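Local coordinates for protein putative tagatose-6-phosphate ketose/aldose isomerase (Escherichia coli, PDB 3C3J) that belongs to the SIS-domain family and carries two such domains, each built round a parallel sheet, at residues A[76-81]-A[189-194]. Sequence-based numbering, arbitrary orientation.
Sequences ASHTGK and PETINS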
# COMPACT_ATOMS: atom_id res chain seq x y z
N ALA A 76 -10.72 -4.94 12.67
CA ALA A 76 -11.76 -5.67 11.95
C ALA A 76 -11.94 -7.07 12.55
O ALA A 76 -13.06 -7.48 12.87
CB ALA A 76 -11.39 -5.76 10.45
N SER A 77 -10.83 -7.80 12.71
CA SER A 77 -10.89 -9.18 13.16
C SER A 77 -11.21 -9.26 14.64
O SER A 77 -11.97 -10.14 15.05
CB SER A 77 -9.60 -9.94 12.90
OG SER A 77 -8.49 -9.28 13.46
N HIS A 78 -10.62 -8.37 15.42
CA HIS A 78 -10.85 -8.35 16.87
C HIS A 78 -12.31 -8.07 17.23
O HIS A 78 -12.85 -8.69 18.13
CB HIS A 78 -9.96 -7.33 17.56
CG HIS A 78 -9.98 -7.44 19.05
ND1 HIS A 78 -10.69 -6.57 19.85
CD2 HIS A 78 -9.40 -8.33 19.89
CE1 HIS A 78 -10.53 -6.91 21.12
NE2 HIS A 78 -9.74 -7.97 21.17
N THR A 79 -12.93 -7.11 16.53
CA THR A 79 -14.30 -6.66 16.82
C THR A 79 -15.37 -7.36 15.97
O THR A 79 -16.54 -7.36 16.34
CB THR A 79 -14.46 -5.13 16.59
OG1 THR A 79 -14.35 -4.85 15.19
CG2 THR A 79 -13.44 -4.30 17.37
N GLY A 80 -14.98 -7.91 14.82
CA GLY A 80 -15.93 -8.40 13.83
C GLY A 80 -16.71 -7.31 13.10
O GLY A 80 -17.69 -7.60 12.42
N LYS A 81 -16.28 -6.06 13.21
CA LYS A 81 -16.93 -4.96 12.51
C LYS A 81 -16.15 -4.64 11.25
O LYS A 81 -15.00 -5.06 11.07
CB LYS A 81 -17.03 -3.71 13.38
CG LYS A 81 -17.64 -3.92 14.78
CD LYS A 81 -19.03 -4.47 14.70
CE LYS A 81 -19.90 -4.06 15.92
NZ LYS A 81 -19.19 -4.32 17.21
N PRO A 189 -11.26 -1.59 24.19
CA PRO A 189 -10.85 -1.25 25.56
C PRO A 189 -10.66 -2.44 26.49
O PRO A 189 -10.01 -2.33 27.53
CB PRO A 189 -11.99 -0.36 26.07
CG PRO A 189 -13.17 -0.80 25.29
CD PRO A 189 -12.64 -1.13 23.91
N GLU A 190 -11.21 -3.58 26.11
CA GLU A 190 -11.03 -4.80 26.90
C GLU A 190 -9.62 -5.37 26.75
O GLU A 190 -9.23 -6.25 27.53
CB GLU A 190 -12.11 -5.82 26.53
CG GLU A 190 -12.01 -6.43 25.12
CD GLU A 190 -12.42 -5.47 23.97
OE1 GLU A 190 -12.96 -4.37 24.18
OE2 GLU A 190 -12.21 -5.83 22.81
N THR A 191 -8.87 -4.87 25.76
CA THR A 191 -7.53 -5.34 25.41
C THR A 191 -6.52 -4.21 25.57
O THR A 191 -5.44 -4.41 26.14
CB THR A 191 -7.48 -5.83 23.93
OG1 THR A 191 -8.44 -6.85 23.75
CG2 THR A 191 -6.10 -6.37 23.51
N ILE A 192 -6.86 -3.04 25.04
CA ILE A 192 -5.96 -1.90 25.04
C ILE A 192 -6.59 -0.84 25.91
O ILE A 192 -7.59 -0.26 25.54
CB ILE A 192 -5.73 -1.35 23.60
CG1 ILE A 192 -5.26 -2.49 22.65
CG2 ILE A 192 -4.78 -0.15 23.66
CD1 ILE A 192 -3.90 -3.07 22.96
N ASN A 193 -6.03 -0.62 27.08
CA ASN A 193 -6.62 0.32 28.01
C ASN A 193 -5.55 0.94 28.88
O ASN A 193 -4.37 0.61 28.77
CB ASN A 193 -7.75 -0.35 28.81
CG ASN A 193 -7.29 -1.55 29.59
OD1 ASN A 193 -6.38 -1.44 30.39
ND2 ASN A 193 -7.91 -2.70 29.34
N SER A 194 -5.97 1.83 29.77
CA SER A 194 -5.01 2.63 30.54
C SER A 194 -4.26 1.77 31.53
O SER A 194 -3.27 2.20 32.07
CB SER A 194 -5.69 3.78 31.26
OG SER A 194 -6.64 3.26 32.16
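His-78 meets Glu-190 and Thr-191 at the surface of the first SIS domain, a parallel alpha/beta fold. The contact joins the C-terminal end of helix 63-79 to the loop that follows helix 174-187. It is small, burying 106 Å² in all, and rests on these three side chains.

His-78 can be followed outward from CB. Its CB already points at the loop. CG lies anti to the backbone N (chi1 -170°), which carries the imidazole out from the helix to the other segment. The outer end of the ring then faces two oxygens of the loop, Glu-190 OE2 and Thr-191 OG1. The ring is probably modelled turned over, so its nitrogen and carbon positions are doubtful. As modelled, NE2 is 3.1 Å from Thr-191 OG1, and ND1 is 3.4 Å from Glu-190 OE2; both distances share that doubt.

Glu-190 comes from the opposite direction. Its chain bends at chi2, and this brings the carboxylate to the edge of the imidazole. The two planes are only 11° apart, and Glu-190 CD lies in the plane of the ring. The spacing between ring and carboxylate is too tight in the model to be trusted. Thr-191 instead passes alongside His-78, with its hydroxyl set obliquely to the ring. Trp-74, one turn back on the same helix, stacks with the imidazole and probably helps to hold it.

Each segment also has a side-chain bond of its own. Gly-80 is the first residue to leave helical angles, with positive phi. Just there Thr-79 OG1 accepts from Lys-81 N at 3.0 Å, forming an ST turn. In the loop, the Asn-193 amide reaches back to the Pro-189 carbonyl: its ND2 donates to Pro-189 O at 2.8 Å, with an N-H...O angle of 165°.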